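Long-range contacts in uncharacterized protein yfeY (Escherichia coli, PDB 2QZB), which is of unknown function but belongs to the DUF1131 family, and its natural precursor carries a lipoprotein signal motif, consistent with a lipid-anchored protein of the cell envelope: residues 16-21 / 131-136; 29-34 / 56-61; 67-72 / 84-89; 79-84 / 161-166. One frame throughout, in Å; residues are numbered along the deposited sequence. Where two conformers were deposited one is given.

Interaction 1. Residues 16-21 / 131-136; sequences VSEQGV and QHISYQ
The H132 imidazole presents its edge to E18, whose CD lies in the ring plane, while one face of the ring is covered near its rim by CB of Q131. Carboxylate and ring are not coplanar: their planes stand 49° apart. E18 belongs to the type I turn S17–G20 of a beta hairpin with a two-residue loop joining strands 16-17 and 20-21; the hairpin packs against the start of strand 133-138 in the large antiparallel sheet.

Two donors grip E18 OE1. The backbone N of Q131 comes on its syn side at 3.1 Å, and H132 ND1, also 3.1 Å from E18 OE1, arrives from the opposite face of the carboxylate, well above its plane. The bend at chi2 (-54°) folds the glutamate back to meet both. Its other oxygen, OE2, is bonded to S130 OG; glutamate suits the place because its two oxygens can serve Q131 N, H132 ND1 and the S130 hydroxyl at once. E18 O in turn receives NE1 of W164.

Beneath the carboxylate the contact becomes apolar. I133 CD1 lies 3.7 Å from E18 OE2 and 3.8 Å from S17 C, and I133 CG1 meets V16 CG1 at 4.2 Å; beta-branched residues fit these strand positions. G20 has backbone angles (phi 146°) at which any side chain would collide with the Q19 carbonyl, so glycine is needed. The turn is tied further by S17: its OG accepts Q19 N in an ST turn and donates to Q19 OE1 at 2.6 Å, from above the amide plane.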
loop_
_atom_site.group_PDB
_atom_site.type_symbol
_atom_site.label_atom_id
_atom_site.label_comp_id
_atom_site.label_asym_id
_atom_site.label_seq_id
_atom_site.Cartn_x
_atom_site.Cartn_y
_atom_site.Cartn_z
ATOM N N VAL A 16 7.333 4.770 4.155
ATOM C CA VAL A 16 7.495 3.414 3.681
ATOM C C VAL A 16 8.917 3.217 3.141
ATOM O O VAL A 16 9.391 3.980 2.299
ATOM C CB VAL A 16 6.471 3.106 2.580
ATOM C CG1 VAL A 16 6.334 1.615 2.364
ATOM C CG2 VAL A 16 5.110 3.751 2.942
ATOM N N SER A 17 9.587 2.178 3.635
ATOM C CA SER A 17 10.948 1.839 3.206
ATOM C C SER A 17 11.020 0.337 3.017
ATOM O O SER A 17 10.078 -0.361 3.353
ATOM C CB SER A 17 11.949 2.267 4.277
ATOM O OG SER A 17 11.879 1.414 5.447
ATOM N N GLU A 18 12.145 -0.162 2.503
ATOM C CA GLU A 18 12.389 -1.605 2.373
ATOM C C GLU A 18 12.081 -2.398 3.643
ATOM O O GLU A 18 11.635 -3.539 3.541
ATOM C CB GLU A 18 13.853 -1.878 1.977
ATOM C CG GLU A 18 14.246 -1.349 0.606
ATOM C CD GLU A 18 13.321 -1.856 -0.475
ATOM O OE1 GLU A 18 13.340 -3.068 -0.784
ATOM O OE2 GLU A 18 12.555 -1.045 -1.003
ATOM N N GLN A 19 12.324 -1.786 4.803
ATOM C CA GLN A 19 12.129 -2.384 6.137
ATOM C C GLN A 19 10.724 -2.310 6.743
ATOM O O GLN A 19 10.445 -2.987 7.725
ATOM C CB GLN A 19 13.071 -1.745 7.158
ATOM C CG GLN A 19 14.512 -1.555 6.693
ATOM C CD GLN A 19 14.719 -0.251 5.886
ATOM O OE1 GLN A 19 14.267 0.837 6.290
ATOM N NE2 GLN A 19 15.426 -0.358 4.761
ATOM N N GLY A 20 9.856 -1.463 6.217
ATOM C CA GLY A 20 8.503 -1.368 6.759
ATOM C C GLY A 20 7.982 0.047 6.682
ATOM O O GLY A 20 8.324 0.788 5.775
ATOM N N VAL A 21 7.129 0.391 7.629
ATOM C CA VAL A 21 6.464 1.690 7.672
ATOM C C VAL A 21 6.788 2.208 9.052
ATOM O O VAL A 21 6.304 1.679 10.050
ATOM C CB VAL A 21 4.964 1.566 7.431
ATOM C CG1 VAL A 21 4.277 2.943 7.495
ATOM C CG2 VAL A 21 4.705 0.892 6.076
ATOM N N GLN A 131 12.588 -4.233 -3.611
ATOM C CA GLN A 131 12.171 -5.629 -3.442
ATOM C C GLN A 131 10.848 -5.719 -2.655
ATOM O O GLN A 131 10.219 -6.768 -2.589
ATOM C CB GLN A 131 13.252 -6.399 -2.661
ATOM C CG GLN A 131 14.598 -6.596 -3.398
ATOM C CD GLN A 131 15.782 -6.810 -2.459
ATOM O OE1 GLN A 131 16.911 -6.429 -2.781
ATOM N NE2 GLN A 131 15.532 -7.409 -1.290
ATOM N N HIS A 132 10.446 -4.624 -2.009
ATOM C CA HIS A 132 9.318 -4.706 -1.047
ATOM C C HIS A 132 8.170 -3.756 -1.296
ATOM O O HIS A 132 7.083 -3.994 -0.788
ATOM C CB HIS A 132 9.837 -4.538 0.386
ATOM C CG HIS A 132 10.787 -5.607 0.792
ATOM N ND1 HIS A 132 12.156 -5.422 0.810
ATOM C CD2 HIS A 132 10.575 -6.904 1.124
ATOM C CE1 HIS A 132 12.740 -6.556 1.155
ATOM N NE2 HIS A 132 11.804 -7.466 1.364
ATOM N N ILE A 133 8.394 -2.695 -2.083
ATOM C CA ILE A 133 7.396 -1.612 -2.284
ATOM C C ILE A 133 6.732 -1.651 -3.663
ATOM O O ILE A 133 7.414 -1.874 -4.699
ATOM C CB ILE A 133 8.035 -0.212 -1.993
ATOM C CG1 ILE A 133 8.650 -0.177 -0.596
ATOM C CG2 ILE A 133 7.026 0.959 -2.179
ATOM C CD1 ILE A 133 9.584 1.054 -0.383
ATOM N N SER A 134 5.401 -1.463 -3.663
ATOM C CA SER A 134 4.570 -1.368 -4.849
ATOM C C SER A 134 3.671 -0.152 -4.665
ATOM O O SER A 134 3.468 0.285 -3.537
ATOM C CB SER A 134 3.665 -2.593 -4.972
ATOM O OG SER A 134 4.424 -3.785 -5.101
ATOM N N TYR A 135 3.126 0.360 -5.766
ATOM C CA TYR A 135 2.188 1.481 -5.745
ATOM C C TYR A 135 0.938 0.997 -6.444
ATOM O O TYR A 135 1.028 0.324 -7.482
ATOM C CB TYR A 135 2.761 2.700 -6.506
ATOM C CG TYR A 135 4.187 3.087 -6.150
ATOM C CD1 TYR A 135 4.542 3.410 -4.848
ATOM C CD2 TYR A 135 5.180 3.148 -7.132
ATOM C CE1 TYR A 135 5.844 3.737 -4.516
ATOM C CE2 TYR A 135 6.483 3.513 -6.811
ATOM C CZ TYR A 135 6.806 3.808 -5.516
ATOM O OH TYR A 135 8.087 4.193 -5.187
ATOM N N GLN A 136 -0.228 1.298 -5.906
ATOM C CA GLN A 136 -1.439 1.128 -6.710
ATOM C C GLN A 136 -1.853 2.474 -7.266
ATOM O O GLN A 136 -1.635 3.523 -6.626
ATOM C CB GLN A 136 -2.603 0.490 -5.926
ATOM C CG GLN A 136 -2.320 -0.922 -5.405
ATOM C CD GLN A 136 -3.588 -1.664 -4.913
ATOM O OE1 GLN A 136 -4.672 -1.072 -4.783
ATOM N NE2 GLN A 136 -3.442 -2.966 -4.646
#

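Interaction 2. Residues 29-34 / 56-61; sequences PLQEQA and VVRFFE
R58 reaches from strand 55-64 to the carbonyl of L30, the central residue of an inverse gamma turn that leads into helix 32-38. The arginine starts with its CB 3.9 Å from L30 CD2. A bend at chi3 (56°) then brings the guanidinium round to the turn, where NH2 donates to L30 O at 2.6 Å and NH1 to the same L30 O at 2.8 Å; R58 NH1 also lies 3.6 Å from L30 CD2. This is an end-on, two-nitrogen grip on one atom, with the oxygen lying close to the guanidinium plane. Q31 OE1 is near, 3.1 Å from R58 NH2, but at an angle too poor for a hydrogen bond; the Q31 amide is inclined by 18° to the guanidinium. Arginine suits the place: it is long enough to span from the strand and ends in paired donors. A leucine here would probably leave L30 O without these two donors and the turn less firmly held to the strand.

The L30 side chain lies antiparallel to those of R58 and F60 as it passes them. Its CG lies in the plane of the F60 ring, at the edge, 3.7 Å from F60 CE1, and I72 of the adjoining strand also packs on this leucine. A flat, broad phenylalanine suits the place because its far rim extends to the helix start: F60 CZ stands 3.7 Å from the backbone N of E32.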
loop_
_atom_site.group_PDB
_atom_site.type_symbol
_atom_site.label_atom_id
_atom_site.label_comp_id
_atom_site.label_asym_id
_atom_site.label_seq_id
_atom_site.Cartn_x
_atom_site.Cartn_y
_atom_site.Cartn_z
ATOM N N PRO A 29 5.095 -7.995 15.900
ATOM C CA PRO A 29 3.975 -8.899 16.115
ATOM C C PRO A 29 2.664 -8.296 15.629
ATOM O O PRO A 29 2.481 -7.078 15.730
ATOM C CB PRO A 29 3.892 -9.003 17.649
ATOM C CG PRO A 29 5.204 -8.593 18.154
ATOM C CD PRO A 29 5.818 -7.676 17.145
ATOM N N LEU A 30 1.755 -9.130 15.144
ATOM C CA LEU A 30 0.475 -8.640 14.739
ATOM C C LEU A 30 -0.456 -8.557 15.954
ATOM O O LEU A 30 -1.352 -9.369 16.128
ATOM C CB LEU A 30 -0.114 -9.467 13.611
ATOM C CG LEU A 30 -1.327 -8.824 12.955
ATOM C CD1 LEU A 30 -0.882 -7.776 11.945
ATOM C CD2 LEU A 30 -2.182 -9.872 12.324
ATOM N N GLN A 31 -0.225 -7.544 16.785
ATOM C CA GLN A 31 -0.930 -7.432 18.057
ATOM C C GLN A 31 -1.210 -5.972 18.356
ATOM O O GLN A 31 -0.404 -5.128 18.029
ATOM C CB GLN A 31 -0.090 -8.067 19.185
ATOM C CG GLN A 31 0.016 -9.616 19.071
ATOM C CD GLN A 31 -1.275 -10.342 19.368
ATOM O OE1 GLN A 31 -1.637 -11.310 18.685
ATOM N NE2 GLN A 31 -1.987 -9.888 20.378
ATOM N N GLU A 32 -2.340 -5.697 18.999
ATOM C CA GLU A 32 -2.761 -4.341 19.267
ATOM C C GLU A 32 -1.678 -3.458 19.882
ATOM O O GLU A 32 -1.389 -2.396 19.354
ATOM C CB GLU A 32 -4.036 -4.306 20.140
ATOM C CG GLU A 32 -4.627 -2.895 20.189
ATOM C CD GLU A 32 -5.996 -2.807 20.848
ATOM O OE1 GLU A 32 -6.218 -3.448 21.898
ATOM O OE2 GLU A 32 -6.833 -2.061 20.296
ATOM N N GLN A 33 -1.071 -3.881 20.989
ATOM C CA GLN A 33 -0.146 -2.986 21.713
ATOM C C GLN A 33 1.202 -2.812 21.004
ATOM O O GLN A 33 1.841 -1.752 21.067
ATOM C CB GLN A 33 0.017 -3.446 23.179
ATOM C CG GLN A 33 -0.565 -2.457 24.240
ATOM C CD GLN A 33 -2.081 -2.531 24.451
ATOM O OE1 GLN A 33 -2.570 -2.128 25.501
ATOM N NE2 GLN A 33 -2.822 -3.051 23.476
ATOM N N ALA A 34 1.617 -3.844 20.279
ATOM C CA ALA A 34 2.857 -3.773 19.497
ATOM C C ALA A 34 2.728 -2.734 18.375
ATOM O O ALA A 34 3.602 -1.929 18.158
ATOM C CB ALA A 34 3.173 -5.114 18.932
ATOM N N VAL A 56 -8.062 -18.546 8.958
ATOM C CA VAL A 56 -8.537 -17.212 9.245
ATOM C C VAL A 56 -7.358 -16.407 9.782
ATOM O O VAL A 56 -6.653 -16.872 10.683
ATOM C CB VAL A 56 -9.725 -17.244 10.249
ATOM C CG1 VAL A 56 -9.895 -15.905 10.986
ATOM C CG2 VAL A 56 -11.021 -17.628 9.514
ATOM N N VAL A 57 -7.120 -15.229 9.205
ATOM C CA VAL A 57 -6.054 -14.334 9.715
ATOM C C VAL A 57 -6.628 -13.015 10.237
ATOM O O VAL A 57 -7.661 -12.531 9.758
ATOM C CB VAL A 57 -4.971 -13.976 8.661
ATOM C CG1 VAL A 57 -4.127 -15.208 8.270
ATOM C CG2 VAL A 57 -5.580 -13.304 7.432
ATOM N N ARG A 58 -5.913 -12.430 11.190
ATOM C CA ARG A 58 -6.264 -11.158 11.720
ATOM C C ARG A 58 -5.628 -10.056 10.878
ATOM O O ARG A 58 -4.583 -10.265 10.223
ATOM C CB ARG A 58 -5.813 -11.090 13.160
ATOM C CG ARG A 58 -6.520 -12.140 14.059
ATOM C CD ARG A 58 -5.660 -12.591 15.239
ATOM N NE ARG A 58 -5.234 -11.462 16.063
ATOM C CZ ARG A 58 -3.987 -10.987 16.117
ATOM N NH1 ARG A 58 -3.007 -11.554 15.400
ATOM N NH2 ARG A 58 -3.723 -9.941 16.898
ATOM N N PHE A 59 -6.316 -8.920 10.838
ATOM C CA PHE A 59 -5.749 -7.682 10.299
ATOM C C PHE A 59 -6.096 -6.488 11.199
ATOM O O PHE A 59 -7.006 -6.605 12.039
ATOM C CB PHE A 59 -6.160 -7.444 8.833
ATOM C CG PHE A 59 -7.608 -7.129 8.627
ATOM C CD1 PHE A 59 -8.515 -8.136 8.360
ATOM C CD2 PHE A 59 -8.051 -5.821 8.635
ATOM C CE1 PHE A 59 -9.850 -7.844 8.154
ATOM C CE2 PHE A 59 -9.373 -5.510 8.460
ATOM C CZ PHE A 59 -10.294 -6.528 8.184
ATOM N N PHE A 60 -5.358 -5.385 11.040
ATOM C CA PHE A 60 -5.655 -4.123 11.742
ATOM C C PHE A 60 -5.821 -3.001 10.736
ATOM O O PHE A 60 -5.139 -2.973 9.718
ATOM C CB PHE A 60 -4.567 -3.762 12.778
ATOM C CG PHE A 60 -4.522 -4.697 13.954
ATOM C CD1 PHE A 60 -3.780 -5.896 13.884
ATOM C CD2 PHE A 60 -5.254 -4.415 15.121
ATOM C CE1 PHE A 60 -3.761 -6.786 14.940
ATOM C CE2 PHE A 60 -5.242 -5.282 16.187
ATOM C CZ PHE A 60 -4.503 -6.481 16.107
ATOM N N GLU A 61 -6.754 -2.093 11.021
ATOM C CA GLU A 61 -6.898 -0.838 10.304
ATOM C C GLU A 61 -6.466 0.288 11.227
ATOM O O GLU A 61 -6.978 0.463 12.352
ATOM C CB GLU A 61 -8.346 -0.634 9.818
ATOM C CG GLU A 61 -8.696 -1.501 8.573
ATOM C CD GLU A 61 -10.144 -1.391 8.182
ATOM O OE1 GLU A 61 -10.468 -1.535 6.986
ATOM O OE2 GLU A 61 -10.969 -1.115 9.072
#

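Interaction 3. Residues 67-72 / 84-89; sequences NVAMVI and VLDSDI
M70 CE and I89 CD1 meet at 3.5 Å, tighter than usual for two carbons, with the two side chains crossing at about a right angle. The methionine gets there because its chain runs extended beyond CG (chi2 -177°), carrying the methyl group from the strand across to the loop; a long, unbranched, flexible residue suits such a reach. V84 points to the same face of the sheet as M70, its CG2 4.5 Å from M70 CG, and V16 and V21 of the small hairpin help to bury this group.

The loop residue next to V84 works on a different set of neighbours. L85 CD1 touches V68 CG1 and V71 CG2, each at 4.4 Å, so that this one methyl serves both valines.

Between these two apolar patches lies a classic beta bulge: A69 and M70 both face V62 on strand 55-64. On the other side M70 pairs with V84 as an antiparallel non-hydrogen-bonded pair, while A69 O takes L85 N at 2.8 Å in a nearly straight bond (165°) and D86 N in a weak one. The small A69 lets the loop come close, its CB 3.9 Å from D86 CB.

From there the contact turns polar. D86 OD1 accepts D88 N at 3.0 Å, the donor coming from above the carboxylate plane, an Asx turn within the type I turn D86–I89. An aspartate is short enough to make this bond while still meeting outside partners: OD1 forms a salt bridge with K64 NZ, and OD2 is hydrogen-bonded to Y43 OH.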
loop_
_atom_site.group_PDB
_atom_site.type_symbol
_atom_site.label_atom_id
_atom_site.label_comp_id
_atom_site.label_asym_id
_atom_site.label_seq_id
_atom_site.Cartn_x
_atom_site.Cartn_y
_atom_site.Cartn_z
ATOM N N ASN A 67 -11.313 7.692 8.273
ATOM C CA ASN A 67 -10.767 7.028 7.085
ATOM C C ASN A 67 -9.618 6.078 7.454
ATOM O O ASN A 67 -8.854 6.320 8.408
ATOM C CB ASN A 67 -10.207 8.078 6.120
ATOM C CG ASN A 67 -11.286 8.888 5.388
ATOM O OD1 ASN A 67 -12.280 8.365 4.855
ATOM N ND2 ASN A 67 -11.067 10.174 5.343
ATOM N N VAL A 68 -9.460 5.022 6.666
ATOM C CA VAL A 68 -8.397 4.081 6.908
ATOM C C VAL A 68 -7.111 4.720 6.431
ATOM O O VAL A 68 -7.017 5.145 5.291
ATOM C CB VAL A 68 -8.689 2.726 6.196
ATOM C CG1 VAL A 68 -7.567 1.764 6.377
ATOM C CG2 VAL A 68 -9.952 2.137 6.740
ATOM N N ALA A 69 -6.138 4.834 7.329
ATOM C CA ALA A 69 -4.786 5.328 6.971
ATOM C C ALA A 69 -3.833 4.202 6.529
ATOM O O ALA A 69 -2.930 4.431 5.708
ATOM C CB ALA A 69 -4.159 6.070 8.148
ATOM N N MET A 70 -4.004 3.002 7.108
ATOM C CA MET A 70 -3.173 1.805 6.784
ATOM C C MET A 70 -3.980 0.585 7.131
ATOM O O MET A 70 -4.728 0.585 8.127
ATOM C CB MET A 70 -1.905 1.619 7.665
ATOM C CG MET A 70 -0.906 2.742 7.813
ATOM S SD MET A 70 0.555 2.297 8.834
ATOM C CE MET A 70 0.948 3.963 9.285
ATOM N N VAL A 71 -3.736 -0.472 6.364
ATOM C CA VAL A 71 -4.207 -1.828 6.666
ATOM C C VAL A 71 -2.981 -2.678 6.917
ATOM O O VAL A 71 -2.104 -2.755 6.056
ATOM C CB VAL A 71 -4.971 -2.460 5.487
ATOM C CG1 VAL A 71 -5.542 -3.868 5.904
ATOM C CG2 VAL A 71 -6.116 -1.545 4.974
ATOM N N ILE A 72 -2.917 -3.320 8.086
ATOM C CA ILE A 72 -1.812 -4.136 8.441
ATOM C C ILE A 72 -2.255 -5.607 8.441
ATOM O O ILE A 72 -3.277 -5.980 9.069
ATOM C CB ILE A 72 -1.298 -3.745 9.835
ATOM C CG1 ILE A 72 -0.923 -2.261 9.868
ATOM C CG2 ILE A 72 -0.136 -4.631 10.216
ATOM C CD1 ILE A 72 -0.591 -1.732 11.293
ATOM N N VAL A 84 -0.690 1.492 2.607
ATOM C CA VAL A 84 -0.693 2.841 3.163
ATOM C C VAL A 84 -1.624 3.663 2.304
ATOM O O VAL A 84 -1.496 3.690 1.071
ATOM C CB VAL A 84 0.713 3.473 3.258
ATOM C CG1 VAL A 84 0.656 4.926 3.856
ATOM C CG2 VAL A 84 1.626 2.626 4.133
ATOM N N LEU A 85 -2.584 4.307 2.936
ATOM C CA LEU A 85 -3.486 5.203 2.211
ATOM C C LEU A 85 -3.396 6.642 2.718
ATOM O O LEU A 85 -4.031 7.540 2.173
ATOM C CB LEU A 85 -4.918 4.695 2.338
ATOM C CG LEU A 85 -5.181 3.252 1.869
ATOM C CD1 LEU A 85 -4.925 2.173 2.923
ATOM C CD2 LEU A 85 -6.596 3.172 1.490
ATOM N N ASP A 86 -2.638 6.837 3.782
ATOM C CA ASP A 86 -2.418 8.138 4.421
ATOM C C ASP A 86 -1.499 8.966 3.536
ATOM O O ASP A 86 -0.323 8.584 3.288
ATOM C CB ASP A 86 -1.745 7.923 5.770
ATOM C CG ASP A 86 -1.633 9.198 6.608
ATOM O OD1 ASP A 86 -1.844 10.333 6.106
ATOM O OD2 ASP A 86 -1.312 9.038 7.799
ATOM N N SER A 87 -2.033 10.097 3.058
ATOM C CA SER A 87 -1.298 10.903 2.087
ATOM C C SER A 87 -0.076 11.528 2.741
ATOM O O SER A 87 0.870 11.877 2.055
ATOM C CB SER A 87 -2.207 11.969 1.451
ATOM O OG SER A 87 -2.684 12.831 2.474
ATOM N N ASP A 88 -0.088 11.635 4.068
ATOM C CA ASP A 88 1.046 12.122 4.832
ATOM C C ASP A 88 2.231 11.162 4.987
ATOM O O ASP A 88 3.262 11.545 5.546
ATOM C CB ASP A 88 0.606 12.563 6.230
ATOM C CG ASP A 88 -0.479 13.638 6.192
ATOM O OD1 ASP A 88 -1.441 13.534 7.000
ATOM O OD2 ASP A 88 -0.355 14.557 5.339
ATOM N N ILE A 89 2.104 9.929 4.520
ATOM C CA ILE A 89 3.237 8.994 4.611
ATOM C C ILE A 89 3.733 8.718 3.201
ATOM O O ILE A 89 3.064 8.015 2.455
ATOM C CB ILE A 89 2.783 7.661 5.292
ATOM C CG1 ILE A 89 2.188 7.985 6.674
ATOM C CG2 ILE A 89 3.938 6.610 5.345
ATOM C CD1 ILE A 89 1.630 6.808 7.380
#

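Interaction 4. Residues 79-84 / 161-166; sequences ISRIDV and KIIWRR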
loop_
_atom_site.group_PDB
_atom_site.type_symbol
_atom_site.label_atom_id
_atom_site.label_comp_id
_atom_site.label_asym_id
_atom_site.label_seq_id
_atom_site.Cartn_x
_atom_site.Cartn_y
_atom_site.Cartn_z
ATOM N N ILE A 79 3.834 -9.165 11.085
ATOM C CA ILE A 79 3.392 -8.312 9.969
ATOM C C ILE A 79 4.042 -8.725 8.659
ATOM O O ILE A 79 5.252 -8.739 8.577
ATOM C CB ILE A 79 3.691 -6.788 10.222
ATOM C CG1 ILE A 79 2.830 -6.258 11.375
ATOM C CG2 ILE A 79 3.383 -5.986 8.960
ATOM C CD1 ILE A 79 3.207 -4.828 11.848
ATOM N N SER A 80 3.242 -9.028 7.643
ATOM C CA SER A 80 3.775 -9.396 6.332
ATOM C C SER A 80 3.392 -8.460 5.159
ATOM O O SER A 80 3.955 -8.572 4.066
ATOM C CB SER A 80 3.356 -10.818 5.996
ATOM O OG SER A 80 1.965 -10.859 5.890
ATOM N N ARG A 81 2.443 -7.546 5.400
ATOM C CA ARG A 81 1.992 -6.574 4.393
ATOM C C ARG A 81 1.374 -5.371 5.111
ATOM O O ARG A 81 0.690 -5.553 6.165
ATOM C CB ARG A 81 0.964 -7.194 3.442
ATOM C CG ARG A 81 0.370 -6.218 2.374
ATOM C CD ARG A 81 -0.599 -6.892 1.413
ATOM N NE ARG A 81 -1.349 -5.925 0.625
ATOM C CZ ARG A 81 -2.005 -6.180 -0.507
ATOM N NH1 ARG A 81 -2.671 -5.206 -1.123
ATOM N NH2 ARG A 81 -2.019 -7.407 -1.026
ATOM N N ILE A 82 1.631 -4.167 4.567
ATOM C CA ILE A 82 1.009 -2.901 5.065
ATOM C C ILE A 82 0.624 -2.118 3.832
ATOM O O ILE A 82 1.497 -1.833 2.984
ATOM C CB ILE A 82 1.975 -2.032 5.900
ATOM C CG1 ILE A 82 2.526 -2.820 7.101
ATOM C CG2 ILE A 82 1.262 -0.703 6.381
ATOM C CD1 ILE A 82 3.910 -2.352 7.634
ATOM N N ASP A 83 -0.665 -1.836 3.681
ATOM C CA ASP A 83 -1.128 -0.919 2.638
ATOM C C ASP A 83 -1.287 0.489 3.234
ATOM O O ASP A 83 -1.925 0.643 4.272
ATOM C CB ASP A 83 -2.459 -1.390 2.093
ATOM C CG ASP A 83 -2.385 -2.813 1.511
ATOM O OD1 ASP A 83 -3.170 -3.114 0.605
ATOM O OD2 ASP A 83 -1.552 -3.623 1.980
ATOM N N VAL A 84 -0.690 1.492 2.607
ATOM C CA VAL A 84 -0.693 2.841 3.163
ATOM C C VAL A 84 -1.624 3.663 2.304
ATOM O O VAL A 84 -1.496 3.690 1.071
ATOM C CB VAL A 84 0.713 3.473 3.258
ATOM C CG1 VAL A 84 0.656 4.926 3.856
ATOM C CG2 VAL A 84 1.626 2.626 4.133
ATOM N N LYS A 161 -2.534 4.073 -3.386
ATOM C CA LYS A 161 -2.057 3.302 -2.247
ATOM C C LYS A 161 -0.570 2.984 -2.410
ATOM O O LYS A 161 -0.084 2.807 -3.534
ATOM C CB LYS A 161 -2.900 2.037 -2.168
ATOM C CG LYS A 161 -2.629 1.117 -1.043
ATOM C CD LYS A 161 -3.957 0.542 -0.614
ATOM C CE LYS A 161 -4.408 -0.553 -1.520
ATOM N NZ LYS A 161 -5.621 -1.218 -0.947
ATOM N N ILE A 162 0.153 2.925 -1.293
ATOM C CA ILE A 162 1.520 2.438 -1.303
ATOM C C ILE A 162 1.515 1.115 -0.501
ATOM O O ILE A 162 0.988 1.059 0.629
ATOM C CB ILE A 162 2.529 3.479 -0.702
ATOM C CG1 ILE A 162 2.446 4.830 -1.461
ATOM C CG2 ILE A 162 3.977 2.918 -0.756
ATOM C CD1 ILE A 162 3.215 5.914 -0.837
ATOM N N ILE A 163 2.096 0.065 -1.074
ATOM C CA ILE A 163 2.075 -1.264 -0.434
ATOM C C ILE A 163 3.478 -1.734 -0.112
ATOM O O ILE A 163 4.364 -1.735 -0.986
ATOM C CB ILE A 163 1.377 -2.277 -1.344
ATOM C CG1 ILE A 163 0.000 -1.734 -1.751
ATOM C CG2 ILE A 163 1.288 -3.671 -0.673
ATOM C CD1 ILE A 163 -0.576 -2.486 -2.875
ATOM N N TRP A 164 3.693 -2.125 1.134
ATOM C CA TRP A 164 4.935 -2.764 1.524
ATOM C C TRP A 164 4.658 -4.254 1.746
ATOM O O TRP A 164 3.626 -4.596 2.370
ATOM C CB TRP A 164 5.481 -2.148 2.816
ATOM C CG TRP A 164 6.676 -2.915 3.360
ATOM C CD1 TRP A 164 7.983 -2.721 3.029
ATOM C CD2 TRP A 164 6.662 -3.990 4.332
ATOM N NE1 TRP A 164 8.789 -3.603 3.731
ATOM C CE2 TRP A 164 8.001 -4.383 4.543
ATOM C CE3 TRP A 164 5.642 -4.648 5.048
ATOM C CZ2 TRP A 164 8.357 -5.421 5.435
ATOM C CZ3 TRP A 164 5.990 -5.665 5.930
ATOM C CH2 TRP A 164 7.343 -6.049 6.116
ATOM N N ARG A 165 5.555 -5.143 1.276
ATOM C CA ARG A 165 5.401 -6.605 1.547
ATOM C C ARG A 165 6.717 -7.212 2.036
ATOM O O ARG A 165 7.759 -6.898 1.476
ATOM C CB ARG A 165 4.924 -7.368 0.307
ATOM C CG ARG A 165 3.470 -7.108 -0.177
ATOM C CD ARG A 165 3.260 -7.812 -1.482
ATOM N NE ARG A 165 1.886 -7.806 -2.024
ATOM C CZ ARG A 165 1.471 -6.962 -2.963
ATOM N NH1 ARG A 165 2.305 -6.042 -3.412
ATOM N NH2 ARG A 165 0.235 -7.008 -3.441
ATOM N N ARG A 166 6.693 -8.080 3.058
ATOM C CA ARG A 166 7.959 -8.631 3.618
ATOM C C ARG A 166 8.726 -9.475 2.580
ATOM O O ARG A 166 8.100 -9.961 1.623
ATOM C CB ARG A 166 7.725 -9.474 4.878
ATOM C CG ARG A 166 6.929 -10.774 4.678
ATOM C CD ARG A 166 7.309 -11.823 5.772
ATOM N NE ARG A 166 7.332 -11.201 7.104
ATOM C CZ ARG A 166 6.571 -11.561 8.144
ATOM N NH1 ARG A 166 5.724 -12.580 8.047
ATOM N NH2 ARG A 166 6.675 -10.905 9.289
#
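Two arginines lie side by side with their charged ends in contact: R165 NH2 sits over one face of the R81 guanidinium, 3.3 Å from R81 NH2, with the two planes 61° apart. Negative charge nearby would offset the repulsion. D83 takes R81 side-on, its OD2 receiving R81 NE at 2.7 Å through the syn lone pair and its OD1 receiving R81 NH1, while R165 has a salt bridge to E124. K161 NZ adds a weak, long link to D83 OD1 at 3.5 Å. R81 reaches its partner by standing extended from CG to NE, with I163 CG2 packed 3.7 Å from R81 NE. A methionine in place of R81 would probably leave the D83 carboxylate with only the weak, long link to K161 in this network and freer to turn.

On the other face, I82 CD1 rests 3.9 Å from W164 CE3, and I79 CG2 meets W164 CZ3; the broad indole covers several residues of the strand opposite. At the chain end, R166 lays its guanidinium over S80, with S80 CA above its centre, while R166 N donates to S80 O.

Backbone bonds tie I82 to W164 and V84 to I162 in both directions, alternating with the non-hydrogen-bonded pairs R81–R165 and D83–I163. Segments 81-84 and 161-165, whose directions differ by 167°, thus form a regular antiparallel ladder in the interior of the eight-stranded sheet.

Overall arrangement
All four contacts reach one antiparallel sheet. Interaction 4 is central, about 5 Å between its centre and that of the chain, and has interactions 1 and 3 on its flanks. Toward interaction 1, about 6 Å away between centres, H132 O meets R165 N at 2.8 Å; toward interaction 3, with which it shares V84, V71 O meets D83 N at 2.9 Å. The strand of interaction 3 passes the ladder on to interaction 2, where F60 O lies 2.8 Å from I72 N. Interactions 1 and 2 do not touch, their nearest atoms about 9 Å apart. The hairpin 16-21 of interaction 1 also packs on interaction 3, V21 CG1 lying 3.9 Å from M70 CE.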